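Glutamate receptor 1 (Adineta vaga, PDB 4IO2) binds glutamate in the two-lobed ligand-binding domain that makes up this construct, and as a whole receptor probably gates an ion channel. Local coordinates at residues I181-C193 and N236-P248. Sequence-based numbering, arbitrary orientation.
Sequences IGTAEYVTNNIYC and NLKKKWFQTKACP
A disulfide joins Cys193, just past helix 181-190, to Cys247, next to the C-terminal Pro248; SG lies 2.0 Å from SG with a relaxed torsion of -84°. Hydrogen bonds hold the C-terminal tail ahead of it. Cys247 N donates to Asn189 O at 2.9 Å. The amide of Asn190 suits its place because it both gives and takes: ND2 bonds Thr244 O (2.9 Å) and its own helix's Tyr186 O, both near the amide plane, while OD1 accepts Ala246 N from above its carbonyl plane. With CG anti to the carbonyl carbon (chi1 -69°), this amide reaches the tail and lies over a rim of the Tyr186 ring. A leucine here would probably leave Ala246 N and Thr244 O without these side-chain partners and let the tail shift. A water links Asn189 ND2 to Thr244 O, and the aliphatic chain of Lys245 runs alongside Asn189. Nearer the helix start, the Phe242 ring edge lies close to the Gly182 carbonyl (CD2 to O, 3.7 Å). The axes of helices 181-190 and 236-242 run within 27° of parallel, 11.6 Å apart at closest approach; Pro19 and Phe20 pack against both, while strands 195-198 and 103-112 back helix 181-190, whose Thr183 lies near the glutamate-binding Asp180.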
ATOM      1  N   ILE A 181       6.606  -6.034  10.863  1.00 12.73           N
ATOM      2  CA  ILE A 181       6.392  -7.467  10.735  1.00 12.76           C
ATOM      3  C   ILE A 181       7.448  -8.179   9.900  1.00 13.30           C
ATOM      4  O   ILE A 181       7.833  -9.308  10.235  1.00 13.55           O
ATOM      5  CB  ILE A 181       4.964  -7.761  10.168  1.00 15.45           C
ATOM      6  CG1 ILE A 181       4.628  -9.245  10.233  1.00 19.03           C
ATOM      7  CG2 ILE A 181       4.777  -7.186   8.737  1.00 17.74           C
ATOM      8  CD1 ILE A 181       3.151  -9.512   9.894  1.00 20.83           C
ATOM      9  N   GLY A 182       7.900  -7.601   8.804  1.00 12.24           N
ATOM     10  CA  GLY A 182       8.845  -8.338   7.967  1.00 12.70           C
ATOM     11  C   GLY A 182      10.179  -8.623   8.611  1.00 13.23           C
ATOM     12  O   GLY A 182      10.637  -9.755   8.643  1.00 12.41           O
ATOM     13  N   THR A 183      10.788  -7.596   9.181  1.00 11.85           N
ATOM     14  CA  THR A 183      12.034  -7.791   9.915  1.00 12.12           C
ATOM     15  C   THR A 183      11.808  -8.541  11.260  1.00 12.66           C
ATOM     16  O   THR A 183      12.696  -9.279  11.700  1.00 13.53           O
ATOM     17  CB  THR A 183      12.774  -6.449  10.150  1.00 12.45           C
ATOM     18  OG1 THR A 183      11.876  -5.486  10.752  1.00 12.31           O
ATOM     19  CG2 THR A 183      13.359  -5.919   8.824  1.00 12.37           C
ATOM     20  N   ALA A 184      10.649  -8.354  11.907  1.00 12.80           N
ATOM     21  CA  ALA A 184      10.368  -9.062  13.170  1.00 13.01           C
ATOM     22  C   ALA A 184      10.329 -10.569  12.895  1.00 13.73           C
ATOM     23  O   ALA A 184      10.889 -11.358  13.652  1.00 14.32           O
ATOM     24  CB  ALA A 184       9.023  -8.612  13.748  1.00 14.06           C
ATOM     25  N   GLU A 185       9.663 -10.963  11.810  1.00 13.46           N
ATOM     26  CA  GLU A 185       9.618 -12.382  11.440  1.00 13.97           C
ATOM     27  C   GLU A 185      11.036 -12.861  11.117  1.00 14.78           C
ATOM     28  O   GLU A 185      11.452 -13.941  11.529  1.00 15.12           O
ATOM     29  CB  GLU A 185       8.756 -12.565  10.195  1.00 15.23           C
ATOM     30  CG  GLU A 185       7.261 -12.483  10.453  1.00 17.41           C
ATOM     31  CD  GLU A 185       6.426 -12.500   9.154  1.00 20.92           C
ATOM     32  OE1 GLU A 185       7.004 -12.456   8.017  1.00 22.18           O
ATOM     33  OE2 GLU A 185       5.173 -12.585   9.262  1.00 23.89           O
ATOM     34  N   TYR A 186      11.780 -12.096  10.328  1.00 13.31           N
ATOM     35  CA  TYR A 186      13.111 -12.529   9.955  1.00 13.21           C
ATOM     36  C   TYR A 186      13.972 -12.785  11.192  1.00 13.61           C
ATOM     37  O   TYR A 186      14.641 -13.823  11.292  1.00 14.64           O
ATOM     38  CB  TYR A 186      13.773 -11.502   9.033  1.00 13.08           C
ATOM     39  CG  TYR A 186      15.163 -11.911   8.621  1.00 14.44           C
ATOM     40  CD1 TYR A 186      15.376 -12.786   7.562  1.00 15.54           C
ATOM     41  CD2 TYR A 186      16.263 -11.424   9.290  1.00 14.86           C
ATOM     42  CE1 TYR A 186      16.671 -13.188   7.218  1.00 16.31           C
ATOM     43  CE2 TYR A 186      17.538 -11.826   8.970  1.00 17.98           C
ATOM     44  CZ  TYR A 186      17.746 -12.689   7.945  1.00 17.41           C
ATOM     45  OH  TYR A 186      19.059 -13.047   7.638  1.00 21.28           O
ATOM     46  N   VAL A 187      14.027 -11.819  12.091  1.00 14.16           N
ATOM     47  CA  VAL A 187      14.923 -11.890  13.228  0.57 14.05           C
ATOM     48  C   VAL A 187      14.516 -13.001  14.187  1.00 15.28           C
ATOM     49  O   VAL A 187      15.356 -13.753  14.686  1.00 16.13           O
ATOM     50  CB  VAL A 187      14.999 -10.516  13.901  0.57 16.40           C
ATOM     51  CG1 VAL A 187      15.603 -10.624  15.266  0.57 18.26           C
ATOM     52  CG2 VAL A 187      15.782  -9.537  12.963  0.57 11.11           C
ATOM     53  N   THR A 188      13.225 -13.118  14.435  1.00 14.77           N
ATOM     54  CA  THR A 188      12.766 -14.171  15.358  1.00 16.42           C
ATOM     55  C   THR A 188      12.824 -15.566  14.724  1.00 17.44           C
ATOM     56  O   THR A 188      12.874 -16.561  15.449  1.00 19.35           O
ATOM     57  CB  THR A 188      11.330 -13.898  15.919  1.00 16.01           C
ATOM     58  OG1 THR A 188      10.369 -13.784  14.858  1.00 16.55           O
ATOM     59  CG2 THR A 188      11.330 -12.619  16.775  1.00 18.37           C
ATOM     60  N   ASN A 189      12.831 -15.648  13.390  1.00 15.24           N
ATOM     61  CA  ASN A 189      12.951 -16.960  12.725  1.00 15.52           C
ATOM     62  C   ASN A 189      14.383 -17.346  12.384  1.00 16.98           C
ATOM     63  O   ASN A 189      14.650 -18.501  12.064  1.00 17.66           O
ATOM     64  CB  ASN A 189      12.098 -17.036  11.465  1.00 15.86           C
ATOM     65  CG  ASN A 189      10.622 -17.062  11.753  1.00 18.66           C
ATOM     66  OD1 ASN A 189      10.206 -17.414  12.851  1.00 19.98           O
ATOM     67  ND2 ASN A 189       9.819 -16.677  10.770  1.00 21.80           N
ATOM     68  N   ASN A 190      15.334 -16.437  12.538  1.00 16.48           N
ATOM     69  CA  ASN A 190      16.703 -16.733  12.105  1.00 15.81           C
ATOM     70  C   ASN A 190      17.821 -16.373  13.051  1.00 17.49           C
ATOM     71  O   ASN A 190      18.910 -16.904  12.913  1.00 20.42           O
ATOM     72  CB  ASN A 190      16.964 -15.994  10.786  1.00 16.81           C
ATOM     73  CG  ASN A 190      16.161 -16.556   9.647  1.00 16.80           C
ATOM     74  OD1 ASN A 190      16.505 -17.616   9.110  1.00 19.77           O
ATOM     75  ND2 ASN A 190      15.065 -15.881   9.282  1.00 18.64           N
ATOM     76  N   ILE A 191      17.589 -15.455  13.987  1.00 17.55           N
ATOM     77  CA  ILE A 191      18.690 -14.929  14.810  1.00 18.67           C
ATOM     78  C   ILE A 191      18.416 -15.059  16.285  1.00 20.74           C
ATOM     79  O   ILE A 191      19.261 -15.578  17.000  1.00 24.53           O
ATOM     80  CB  ILE A 191      19.037 -13.476  14.451  1.00 20.12           C
ATOM     81  CG1 ILE A 191      19.478 -13.447  12.975  1.00 24.64           C
ATOM     82  CG2 ILE A 191      20.110 -12.919  15.388  1.00 21.34           C
ATOM     83  CD1 ILE A 191      19.463 -12.097  12.425  1.00 27.74           C
ATOM     84  N   TYR A 192      17.250 -14.589  16.722  1.00 17.85           N
ATOM     85  CA  TYR A 192      16.833 -14.662  18.122  1.00 19.83           C
ATOM     86  C   TYR A 192      15.713 -15.661  18.310  1.00 20.86           C
ATOM     87  O   TYR A 192      14.539 -15.289  18.365  1.00 22.39           O
ATOM     88  CB  TYR A 192      16.411 -13.286  18.636  1.00 22.74           C
ATOM     89  CG  TYR A 192      17.571 -12.354  18.786  1.00 26.46           C
ATOM     90  CD1 TYR A 192      18.327 -12.346  19.927  1.00 31.51           C
ATOM     91  CD2 TYR A 192      17.910 -11.475  17.781  1.00 29.34           C
ATOM     92  CE1 TYR A 192      19.390 -11.490  20.060  1.00 35.78           C
ATOM     93  CE2 TYR A 192      18.970 -10.617  17.913  1.00 31.90           C
ATOM     94  CZ  TYR A 192      19.712 -10.650  19.041  1.00 36.21           C
ATOM     95  OH  TYR A 192      20.778  -9.807  19.174  1.00 45.77           O
ATOM     96  N   CYS A 193      16.106 -16.931  18.424  1.00 24.28           N
ATOM     97  CA  CYS A 193      15.169 -18.025  18.422  1.00 25.39           C
ATOM     98  C   CYS A 193      14.323 -18.072  19.702  1.00 23.99           C
ATOM     99  O   CYS A 193      13.301 -18.752  19.728  1.00 29.62           O
ATOM    100  CB  CYS A 193      15.932 -19.340  18.209  1.00 25.26           C
ATOM    101  SG  CYS A 193      16.910 -19.391  16.649  1.00 27.42           S
ATOM    102  N   ASN A 236       9.691 -11.144  -5.999  1.00 16.09           N
ATOM    103  CA  ASN A 236      10.859 -12.020  -6.059  1.00 18.34           C
ATOM    104  C   ASN A 236      11.926 -11.627  -5.060  1.00 15.84           C
ATOM    105  O   ASN A 236      12.543 -12.465  -4.409  1.00 16.59           O
ATOM    106  CB  ASN A 236      11.509 -11.972  -7.455  1.00 21.48           C
ATOM    107  CG  ASN A 236      10.627 -12.492  -8.546  1.00 26.60           C
ATOM    108  OD1 ASN A 236       9.658 -13.239  -8.316  1.00 27.76           O
ATOM    109  ND2 ASN A 236      10.992 -12.126  -9.789  1.00 30.06           N
ATOM    110  N   LEU A 237      12.115 -10.325  -4.901  1.00 13.88           N
ATOM    111  CA  LEU A 237      13.111  -9.822  -3.978  1.00 15.19           C
ATOM    112  C   LEU A 237      12.720 -10.121  -2.543  1.00 13.70           C
ATOM    113  O   LEU A 237      13.569 -10.494  -1.725  1.00 14.80           O
ATOM    114  CB  LEU A 237      13.287  -8.311  -4.126  1.00 18.84           C
ATOM    115  CG  LEU A 237      14.163  -7.851  -5.260  1.00 23.70           C
ATOM    116  CD1 LEU A 237      14.175  -6.337  -5.296  1.00 25.51           C
ATOM    117  CD2 LEU A 237      15.571  -8.408  -5.016  1.00 26.86           C
ATOM    118  N   LYS A 238      11.436  -9.946  -2.234  1.00 13.68           N
ATOM    119  CA  LYS A 238      10.977 -10.246  -0.889  1.00 14.34           C
ATOM    120  C   LYS A 238      11.220 -11.734  -0.569  1.00 15.25           C
ATOM    121  O   LYS A 238      11.722 -12.080   0.516  1.00 16.28           O
ATOM    122  CB  LYS A 238       9.516  -9.829  -0.697  1.00 15.94           C
ATOM    123  CG  LYS A 238       9.051  -9.952   0.755  1.00 20.63           C
ATOM    124  CD  LYS A 238       7.621  -9.476   0.920  1.00 24.08           C
ATOM    125  CE  LYS A 238       7.559  -7.948   0.862  1.00 27.63           C
ATOM    126  NZ  LYS A 238       6.163  -7.421   1.049  1.00 33.02           N
ATOM    127  N   LYS A 239      10.857 -12.620  -1.501  1.00 14.17           N
ATOM    128  CA  LYS A 239      11.045 -14.044  -1.302  1.00 16.47           C
ATOM    129  C   LYS A 239      12.526 -14.370  -1.107  1.00 16.39           C
ATOM    130  O   LYS A 239      12.908 -15.101  -0.174  1.00 18.23           O
ATOM    131  CB  LYS A 239      10.454 -14.857  -2.459  1.00 19.12           C
ATOM    132  CG  LYS A 239      10.728 -16.363  -2.401  1.00 24.82           C
ATOM    133  CD  LYS A 239      10.096 -17.106  -3.578  1.00 30.56           C
ATOM    134  CE  LYS A 239      10.409 -18.614  -3.564  1.00 38.05           C
ATOM    135  NZ  LYS A 239       9.636 -19.392  -4.579  1.00 42.63           N
ATOM    136  N   LYS A 240      13.383 -13.780  -1.933  1.00 14.86           N
ATOM    137  CA  LYS A 240      14.826 -14.053  -1.867  1.00 15.78           C
ATOM    138  C   LYS A 240      15.416 -13.758  -0.483  1.00 14.20           C
ATOM    139  O   LYS A 240      16.180 -14.536   0.058  1.00 17.50           O
ATOM    140  CB  LYS A 240      15.579 -13.234  -2.928  1.00 17.60           C
ATOM    141  CG  LYS A 240      17.092 -13.323  -2.845  1.00 19.31           C
ATOM    142  CD  LYS A 240      17.792 -12.494  -3.916  1.00 21.09           C
ATOM    143  CE  LYS A 240      19.300 -12.537  -3.706  1.00 23.39           C
ATOM    144  NZ  LYS A 240      20.030 -11.682  -4.690  1.00 27.76           N
ATOM    145  N   TRP A 241      15.078 -12.603   0.084  1.00 14.05           N
ATOM    146  CA  TRP A 241      15.688 -12.155   1.320  1.00 14.09           C
ATOM    147  C   TRP A 241      14.937 -12.580   2.582  1.00 13.42           C
ATOM    148  O   TRP A 241      15.544 -12.628   3.647  1.00 16.28           O
ATOM    149  CB  TRP A 241      15.877 -10.623   1.278  1.00 13.90           C
ATOM    150  CG  TRP A 241      16.934 -10.257   0.256  1.00 13.98           C
ATOM    151  CD1 TRP A 241      16.744  -9.811  -1.041  1.00 13.51           C
ATOM    152  CD2 TRP A 241      18.362 -10.409   0.409  1.00 14.30           C
ATOM    153  NE1 TRP A 241      17.955  -9.649  -1.661  1.00 14.34           N
ATOM    154  CE2 TRP A 241      18.960 -10.017  -0.813  1.00 13.78           C
ATOM    155  CE3 TRP A 241      19.181 -10.816   1.464  1.00 14.33           C
ATOM    156  CZ2 TRP A 241      20.331 -10.013  -1.005  1.00 15.28           C
ATOM    157  CZ3 TRP A 241      20.568 -10.837   1.274  1.00 16.10           C
ATOM    158  CH2 TRP A 241      21.131 -10.441   0.033  1.00 16.93           C
ATOM    159  N   PHE A 242      13.635 -12.827   2.495  1.00 12.28           N
ATOM    160  CA  PHE A 242      12.828 -13.030   3.708  1.00 13.76           C
ATOM    161  C   PHE A 242      12.293 -14.438   3.900  1.00 15.03           C
ATOM    162  O   PHE A 242      11.881 -14.792   5.007  1.00 16.34           O
ATOM    163  CB  PHE A 242      11.654 -12.053   3.760  1.00 14.42           C
ATOM    164  CG  PHE A 242      12.083 -10.613   3.991  1.00 13.15           C
ATOM    165  CD1 PHE A 242      12.496  -9.825   2.917  1.00 13.59           C
ATOM    166  CD2 PHE A 242      12.131 -10.081   5.273  1.00 14.31           C
ATOM    167  CE1 PHE A 242      12.900  -8.497   3.140  1.00 14.09           C
ATOM    168  CE2 PHE A 242      12.527  -8.752   5.500  1.00 14.15           C
ATOM    169  CZ  PHE A 242      12.930  -7.984   4.418  1.00 15.21           C
ATOM    170  N   GLN A 243      12.357 -15.302   2.898  1.00 15.83           N
ATOM    171  CA  GLN A 243      11.844 -16.681   3.101  1.00 19.89           C
ATOM    172  C   GLN A 243      12.565 -17.596   4.128  1.00 20.20           C
ATOM    173  O   GLN A 243      12.034 -18.579   4.599  1.00 28.82           O
ATOM    174  CB  GLN A 243      11.640 -17.391   1.776  1.00 29.62           C
ATOM    175  CG  GLN A 243      10.238 -17.159   1.256  1.00 37.83           C
ATOM    176  CD  GLN A 243       9.728 -18.271   0.309  1.00 43.13           C
ATOM    177  OE1 GLN A 243      10.476 -19.174  -0.111  1.00 46.89           O
ATOM    178  NE2 GLN A 243       8.443 -18.197  -0.026  1.00 41.19           N
ATOM    179  N   THR A 244      13.752 -17.252   4.524  1.00 24.59           N
ATOM    180  CA  THR A 244      14.552 -18.144   5.324  1.00 21.47           C
ATOM    181  C   THR A 244      14.006 -18.327   6.751  1.00 19.50           C
ATOM    182  O   THR A 244      13.479 -17.393   7.343  1.00 19.33           O
ATOM    183  CB  THR A 244      15.970 -17.499   5.414  1.00 29.75           C
ATOM    184  OG1 THR A 244      16.382 -17.070   4.093  1.00 34.50           O
ATOM    185  CG2 THR A 244      17.023 -18.509   6.059  1.00 31.39           C
ATOM    186  N   LYS A 245      14.182 -19.525   7.308  1.00 19.92           N
ATOM    187  CA  LYS A 245      13.827 -19.819   8.690  1.00 20.68           C
ATOM    188  C   LYS A 245      14.815 -20.829   9.269  1.00 23.75           C
ATOM    189  O   LYS A 245      14.628 -22.033   9.113  1.00 30.17           O
ATOM    190  CB  LYS A 245      12.409 -20.377   8.732  1.00 27.02           C
ATOM    191  CG  LYS A 245      11.822 -20.604  10.071  1.00 38.90           C
ATOM    192  CD  LYS A 245      10.297 -20.781   9.913  1.00 45.82           C
ATOM    193  CE  LYS A 245       9.729 -19.934   8.759  1.00 48.02           C
ATOM    194  NZ  LYS A 245       8.238 -19.932   8.723  1.00 50.79           N
ATOM    195  N   ALA A 246      15.862 -20.313   9.918  1.00 22.80           N
ATOM    196  CA  ALA A 246      16.964 -21.130  10.470  1.00 26.91           C
ATOM    197  C   ALA A 246      16.650 -21.736  11.824  1.00 27.05           C
ATOM    198  O   ALA A 246      17.208 -22.774  12.194  1.00 30.52           O
ATOM    199  CB  ALA A 246      18.235 -20.251  10.608  1.00 27.97           C
ATOM    200  N   CYS A 247      15.827 -21.076  12.621  1.00 25.18           N
ATOM    201  CA  CYS A 247      15.587 -21.514  13.998  1.00 24.76           C
ATOM    202  C   CYS A 247      14.837 -22.827  13.970  1.00 28.97           C
ATOM    203  O   CYS A 247      13.998 -23.039  13.098  1.00 33.08           O
ATOM    204  CB  CYS A 247      14.778 -20.466  14.775  1.00 24.27           C
ATOM    205  SG  CYS A 247      15.616 -18.875  15.167  1.00 26.21           S
ATOM    206  N   PRO A 248      15.145 -23.724  14.913  1.00 28.91           N
ATOM    207  CA  PRO A 248      14.538 -25.051  14.888  1.00 35.83           C
ATOM    208  C   PRO A 248      13.064 -25.040  15.241  1.00 45.12           C
ATOM    209  O   PRO A 248      12.477 -24.004  15.570  1.00 47.74           O
ATOM    210  CB  PRO A 248      15.333 -25.815  15.946  1.00 34.42           C
ATOM    211  CG  PRO A 248      15.827 -24.834  16.866  1.00 32.80           C
ATOM    212  CD  PRO A 248      16.034 -23.550  16.070  1.00 28.74           C
ATOM    213  OXT PRO A 248      12.438 -26.099  15.204  1.00 50.78           O
TER
HETATM  214  O   HOH W   1      11.200 -16.047   8.245  1.00 20.43           O